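Local coordinates for protein threonine phosphate decarboxylase-like enzyme (PDB 6OUX) that decarboxylates L-serine O-phosphate to ethanolamine O-phosphate with the help of pyridoxal phosphate, supplying a precursor for norcobamide biosynthesis, at residues A[60-65]-A[289-294]; A[122-127]-A[171-176]. All coordinates share one frame; numbering follows the deposited sequence.

Interaction 1. Residues A[60-65]-A[289-294]; sequences LDYIDR and EDFLKR
The ring of Tyr62 is the flat group that Phe291 and Arg294 meet from the other helix. Phe291 turns its edge onto one face of that ring, off centre, in a T-shaped pair with planes at 68° and centroids 5.3 Å apart; its closest atom, CD1, comes 3.6 Å from Tyr62 CE1. On the opposite face, over the ring centre, lies the end of Arg65, with NH2 3.7 Å above the plane. In the plane, at the hydroxyl edge, sits a water, 2.6 Å from Tyr62 OH, that donates to Asp290 OD2 at 2.5 Å. This water links the two segments, which share no direct hydrogen bond.

The phenol oxygen also lies over one face of the Arg294 guanidinium, towards its rim. Although Tyr62 OH and Arg294 NH1 are close, the angle is too poor for a hydrogen bond. Arg294 runs extended from CG to NE, which carries its NH1 to within 3.8 Å of Arg65 NH2. These like charges probably repel, but the Asp61 carboxylate probably offsets this for Arg65: Arg65 NH2 gives a nearly straight salt bridge to Asp61 OD2 at 3.2 Å, meeting the oxygen from above the carboxylate plane. A bend at chi3 (30°) turns the end of Arg65 over the tyrosine, where the bond to Asp61 OD2 holds it.

The helical segments run at 139° to each other with their axes 12.7 Å apart, so long side chains span the gap. Helix 277-286 helps fill it, Tyr281 and Leu285 packing on Tyr62, and Leu285 also on Phe291. Phe291 touches Leu58 and Val59 too, earlier on helix 53-68, while Ile63 and Asp64 of that helix pack against Tyr73 of the second subunit.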
loop_
_atom_site.group_PDB
_atom_site.type_symbol
_atom_site.label_atom_id
_atom_site.label_comp_id
_atom_site.label_asym_id
_atom_site.label_seq_id
_atom_site.Cartn_x
_atom_site.Cartn_y
_atom_site.Cartn_z
ATOM N N LEU A 60 7.564 -15.363 10.787
ATOM C CA LEU A 60 8.475 -15.901 9.744
ATOM C C LEU A 60 8.458 -17.433 9.711
ATOM O O LEU A 60 8.549 -18.064 8.638
ATOM C CB LEU A 60 9.895 -15.414 9.923
ATOM C CG LEU A 60 10.080 -13.911 9.600
ATOM C CD1 LEU A 60 11.408 -13.450 10.157
ATOM C CD2 LEU A 60 9.956 -13.714 8.072
ATOM N N ASP A 61 8.290 -18.038 10.878
ATOM C CA ASP A 61 8.285 -19.481 10.999
ATOM C C ASP A 61 7.034 -20.036 10.370
ATOM O O ASP A 61 7.135 -21.026 9.690
ATOM C CB ASP A 61 8.395 -19.907 12.468
ATOM C CG ASP A 61 8.447 -21.378 12.630
ATOM O OD1 ASP A 61 9.430 -22.003 12.173
ATOM O OD2 ASP A 61 7.494 -21.886 13.166
ATOM N N TYR A 62 5.863 -19.409 10.569
ATOM C CA TYR A 62 4.671 -19.785 9.868
ATOM C C TYR A 62 4.790 -19.612 8.343
ATOM O O TYR A 62 4.328 -20.472 7.558
ATOM C CB TYR A 62 3.434 -19.040 10.376
ATOM C CG TYR A 62 2.777 -19.610 11.598
ATOM C CD1 TYR A 62 3.140 -19.236 12.888
ATOM C CD2 TYR A 62 1.750 -20.486 11.467
ATOM C CE1 TYR A 62 2.500 -19.739 13.987
ATOM C CE2 TYR A 62 1.100 -20.994 12.556
ATOM C CZ TYR A 62 1.488 -20.628 13.800
ATOM O OH TYR A 62 0.802 -21.155 14.809
ATOM N N ILE A 63 5.442 -18.525 7.921
ATOM C CA ILE A 63 5.687 -18.308 6.512
ATOM C C ILE A 63 6.576 -19.452 5.923
ATOM O O ILE A 63 6.250 -20.022 4.901
ATOM C CB ILE A 63 6.263 -16.931 6.270
ATOM C CG1 ILE A 63 5.213 -15.885 6.617
ATOM C CG2 ILE A 63 6.699 -16.791 4.817
ATOM C CD1 ILE A 63 5.713 -14.452 6.528
ATOM N N ASP A 64 7.676 -19.749 6.593
ATOM C CA ASP A 64 8.580 -20.753 6.145
ATOM C C ASP A 64 7.856 -22.062 6.014
ATOM O O ASP A 64 7.984 -22.723 4.977
ATOM C CB ASP A 64 9.735 -20.894 7.124
ATOM C CG ASP A 64 10.806 -21.867 6.665
ATOM O OD1 ASP A 64 10.915 -22.129 5.474
ATOM O OD2 ASP A 64 11.555 -22.385 7.526
ATOM N N ARG A 65 7.121 -22.437 7.063
ATOM C CA ARG A 65 6.491 -23.748 7.135
ATOM C C ARG A 65 5.301 -23.843 6.195
ATOM O O ARG A 65 5.115 -24.868 5.547
ATOM C CB ARG A 65 6.111 -24.170 8.576
ATOM C CG ARG A 65 7.314 -24.445 9.528
ATOM C CD ARG A 65 7.039 -24.309 11.088
ATOM N NE ARG A 65 5.679 -24.656 11.160
ATOM C CZ ARG A 65 4.624 -23.977 11.534
ATOM N NH1 ARG A 65 3.537 -24.593 11.256
ATOM N NH2 ARG A 65 4.596 -22.867 12.257
ATOM N N GLU A 289 -7.173 -18.740 15.751
ATOM C CA GLU A 289 -7.048 -19.237 17.123
ATOM C C GLU A 289 -5.691 -19.845 17.489
ATOM O O GLU A 289 -5.136 -19.551 18.556
ATOM C CB GLU A 289 -8.162 -20.291 17.373
ATOM C CG GLU A 289 -8.097 -21.014 18.716
ATOM C CD GLU A 289 -7.259 -22.291 18.690
ATOM O OE1 GLU A 289 -7.506 -23.155 17.807
ATOM O OE2 GLU A 289 -6.363 -22.436 19.565
ATOM N N ASP A 290 -5.225 -20.778 16.672
ATOM C CA ASP A 290 -3.974 -21.492 16.945
ATOM C C ASP A 290 -2.711 -20.584 16.855
ATOM O O ASP A 290 -1.774 -20.674 17.661
ATOM C CB ASP A 290 -3.830 -22.693 16.001
ATOM C CG ASP A 290 -4.002 -22.323 14.491
ATOM O OD1 ASP A 290 -5.000 -21.680 14.092
ATOM O OD2 ASP A 290 -3.143 -22.713 13.682
ATOM N N PHE A 291 -2.683 -19.707 15.856
ATOM C CA PHE A 291 -1.655 -18.696 15.796
ATOM C C PHE A 291 -1.727 -17.778 17.026
ATOM O O PHE A 291 -0.698 -17.425 17.575
ATOM C CB PHE A 291 -1.772 -17.856 14.519
ATOM C CG PHE A 291 -0.836 -16.659 14.500
ATOM C CD1 PHE A 291 0.468 -16.805 14.150
ATOM C CD2 PHE A 291 -1.261 -15.397 14.948
ATOM C CE1 PHE A 291 1.337 -15.710 14.166
ATOM C CE2 PHE A 291 -0.410 -14.302 15.014
ATOM C CZ PHE A 291 0.909 -14.467 14.629
ATOM N N LEU A 292 -2.921 -17.313 17.378
ATOM C CA LEU A 292 -3.075 -16.348 18.477
ATOM C C LEU A 292 -2.591 -16.890 19.807
ATOM O O LEU A 292 -2.080 -16.148 20.627
ATOM C CB LEU A 292 -4.555 -15.877 18.592
ATOM C CG LEU A 292 -4.863 -14.760 17.597
ATOM C CD1 LEU A 292 -6.374 -14.534 17.365
ATOM C CD2 LEU A 292 -4.118 -13.457 17.987
ATOM N N LYS A 293 -2.743 -18.224 20.015
ATOM C CA LYS A 293 -2.180 -18.835 21.196
ATOM C C LYS A 293 -0.682 -18.680 21.297
ATOM O O LYS A 293 -0.161 -18.340 22.348
ATOM C CB LYS A 293 -2.554 -20.311 21.275
ATOM C CG LYS A 293 -1.995 -21.033 22.517
ATOM C CD LYS A 293 -2.570 -22.467 22.703
ATOM C CE LYS A 293 -4.060 -22.477 23.089
ATOM N NZ LYS A 293 -5.074 -22.229 21.997
ATOM N N ARG A 294 0.042 -18.900 20.186
ATOM C CA ARG A 294 1.451 -18.749 20.202
ATOM C C ARG A 294 1.833 -17.253 20.244
ATOM O O ARG A 294 2.848 -16.901 20.817
ATOM C CB ARG A 294 2.061 -19.434 18.982
ATOM C CG ARG A 294 1.812 -20.955 18.997
ATOM C CD ARG A 294 2.597 -21.704 17.907
ATOM N NE ARG A 294 1.947 -22.992 17.634
ATOM C CZ ARG A 294 2.252 -23.830 16.627
ATOM N NH1 ARG A 294 3.166 -23.518 15.751
ATOM N NH2 ARG A 294 1.608 -24.973 16.489
HETATM O O HOH W 1 -0.810 -23.118 14.537
#

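Interaction 2. Residues A[122-127]-A[171-176]; sequences QKVALM and PDTVVL
Ala125 and Val174 meet on one face of the sheet, Ala125 CB lying 4.0 Å from Val174 CG2 and close to the Pro171 ring; Ile166 of helix 159-169 packs on both. On the other face Leu126 and Val175 lie side by side, pointing the same way, with Leu126 CD2 3.7 Å from Val175 CG2.

Between these faces the parallel backbones are joined by Ala125 N to Thr173 O at 3.0 Å and Val175 N to Ala125 O at 3.1 Å; Thr173 N to Lys123 O continues the ladder. Farther along, one water bridges Met127 N and Val175 O, and a second donates to both Ala125 O and Val175 O.

At the opposite end, Asp172 OD2 accepts two backbone N-H groups on its syn side, from Lys123 N at 2.7 Å and Gln122 N at 2.9 Å. Its chi1 of 57° turns the carboxylate to those donors. Asp172 OD1 takes the Thr173 hydroxyl and a salt bridge from Arg204, whereas Lys123 pairs with Glu169.

These are adjacent parallel strands of the seven-stranded mixed sheet in the large domain of fold-type I PLP enzymes, 123-128 lying between 143-148 and 173-177; Met127 lies about 7 Å, side chain to side chain, from Asn181, probably substrate-binding.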
loop_
_atom_site.group_PDB
_atom_site.type_symbol
_atom_site.label_atom_id
_atom_site.label_comp_id
_atom_site.label_asym_id
_atom_site.label_seq_id
_atom_site.Cartn_x
_atom_site.Cartn_y
_atom_site.Cartn_z
ATOM N N GLN A 122 -11.803 20.684 10.642
ATOM C CA GLN A 122 -11.453 22.108 10.573
ATOM C C GLN A 122 -10.730 22.664 11.810
ATOM O O GLN A 122 -10.119 23.731 11.754
ATOM C CB GLN A 122 -12.741 22.917 10.394
ATOM C CG GLN A 122 -13.404 22.699 9.056
ATOM C CD GLN A 122 -12.508 23.107 7.890
ATOM O OE1 GLN A 122 -12.437 22.402 6.874
ATOM N NE2 GLN A 122 -11.817 24.248 8.022
ATOM N N LYS A 123 -10.802 21.965 12.929
ATOM C CA LYS A 123 -9.907 22.286 14.029
ATOM C C LYS A 123 -9.579 20.972 14.674
ATOM O O LYS A 123 -10.486 20.246 15.018
ATOM C CB LYS A 123 -10.553 23.206 14.997
ATOM C CG LYS A 123 -9.710 23.695 16.109
ATOM C CD LYS A 123 -10.420 24.861 16.822
ATOM C CE LYS A 123 -9.474 25.528 17.781
ATOM N NZ LYS A 123 -10.115 26.586 18.606
ATOM N N VAL A 124 -8.284 20.708 14.867
ATOM C CA VAL A 124 -7.795 19.442 15.482
ATOM C C VAL A 124 -6.842 19.740 16.654
ATOM O O VAL A 124 -6.042 20.702 16.593
ATOM C CB VAL A 124 -7.134 18.564 14.417
ATOM C CG1 VAL A 124 -5.971 19.267 13.781
ATOM C CG2 VAL A 124 -6.771 17.171 14.986
ATOM N N ALA A 125 -7.042 19.024 17.745
ATOM C CA ALA A 125 -6.175 19.095 18.924
ATOM C C ALA A 125 -5.233 17.882 18.917
ATOM O O ALA A 125 -5.696 16.715 18.868
ATOM C CB ALA A 125 -6.955 19.166 20.212
ATOM N N LEU A 126 -3.938 18.191 18.902
ATOM C CA LEU A 126 -2.846 17.187 19.023
ATOM C C LEU A 126 -2.078 17.412 20.299
ATOM O O LEU A 126 -2.042 18.535 20.841
ATOM C CB LEU A 126 -1.874 17.302 17.869
ATOM C CG LEU A 126 -2.430 17.315 16.447
ATOM C CD1 LEU A 126 -1.259 17.510 15.471
ATOM C CD2 LEU A 126 -3.116 15.997 16.174
ATOM N N MET A 127 -1.433 16.359 20.800
ATOM C CA MET A 127 -0.515 16.537 21.929
ATOM C C MET A 127 0.894 16.731 21.400
ATOM O O MET A 127 1.230 16.296 20.300
ATOM C CB MET A 127 -0.570 15.337 22.876
ATOM C CG MET A 127 -1.907 15.119 23.612
ATOM S SD MET A 127 -1.747 13.509 24.462
ATOM C CE MET A 127 -1.592 12.267 23.107
ATOM N N PRO A 171 -12.277 21.813 19.461
ATOM C CA PRO A 171 -11.878 21.197 18.230
ATOM C C PRO A 171 -12.964 20.249 17.749
ATOM O O PRO A 171 -13.695 19.692 18.539
ATOM C CB PRO A 171 -10.616 20.423 18.636
ATOM C CG PRO A 171 -10.929 19.959 19.998
ATOM C CD PRO A 171 -11.756 21.091 20.631
ATOM N N ASP A 172 -13.091 20.044 16.447
ATOM C CA ASP A 172 -13.997 19.028 16.027
ATOM C C ASP A 172 -13.361 17.615 16.084
ATOM O O ASP A 172 -14.084 16.605 16.023
ATOM C CB ASP A 172 -14.521 19.285 14.621
ATOM C CG ASP A 172 -13.426 19.413 13.596
ATOM O OD1 ASP A 172 -12.869 18.380 13.156
ATOM O OD2 ASP A 172 -13.116 20.568 13.199
ATOM N N THR A 173 -12.023 17.544 16.093
ATOM C CA THR A 173 -11.286 16.254 16.009
ATOM C C THR A 173 -10.133 16.322 17.008
ATOM O O THR A 173 -9.442 17.365 17.143
ATOM C CB THR A 173 -10.732 16.033 14.602
ATOM O OG1 THR A 173 -11.803 16.138 13.648
ATOM C CG2 THR A 173 -10.031 14.621 14.428
ATOM N N VAL A 174 -9.972 15.254 17.762
ATOM C CA VAL A 174 -8.821 15.094 18.636
ATOM C C VAL A 174 -8.055 13.797 18.248
ATOM O O VAL A 174 -8.683 12.837 17.770
ATOM C CB VAL A 174 -9.394 15.011 20.054
ATOM C CG1 VAL A 174 -8.541 14.286 21.020
ATOM C CG2 VAL A 174 -9.847 16.420 20.521
ATOM N N VAL A 175 -6.723 13.830 18.370
ATOM C CA VAL A 175 -5.846 12.599 18.219
ATOM C C VAL A 175 -5.125 12.277 19.531
ATOM O O VAL A 175 -4.438 13.126 20.064
ATOM C CB VAL A 175 -4.812 12.757 17.137
ATOM C CG1 VAL A 175 -3.990 11.454 16.931
ATOM C CG2 VAL A 175 -5.450 13.191 15.839
ATOM N N LEU A 176 -5.376 11.075 20.086
ATOM C CA LEU A 176 -4.696 10.584 21.255
ATOM C C LEU A 176 -3.917 9.318 20.810
ATOM O O LEU A 176 -4.376 8.500 19.989
ATOM C CB LEU A 176 -5.653 10.243 22.390
ATOM C CG LEU A 176 -6.579 11.361 22.926
ATOM C CD1 LEU A 176 -7.570 10.871 23.959
ATOM C CD2 LEU A 176 -5.744 12.470 23.546
HETATM O O HOH W 2 -5.053 15.468 21.266
HETATM O O HOH W 3 -1.636 13.809 19.467
#

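Interaction 2 lies within the sheet and is mostly buried, whereas interaction 1 joins two helices on the other side of the chain's centre and is only partly buried. Their centres are 38 Å apart and their nearest atoms about 22 Å, so they do not touch, and they share no helix or strand. Along the chain, 122-127 and 171-176 fall inside the loop that the pairing of 60-65 with 289-294 closes. Backbone hydrogen bonds fix the register of the strands, with aliphatic side chains packed on both faces; the helices instead rely on aromatic and arginine side chains and a water. Interaction 2 approaches the substrate site at one end, while interaction 1 is away from it, beside the second subunit.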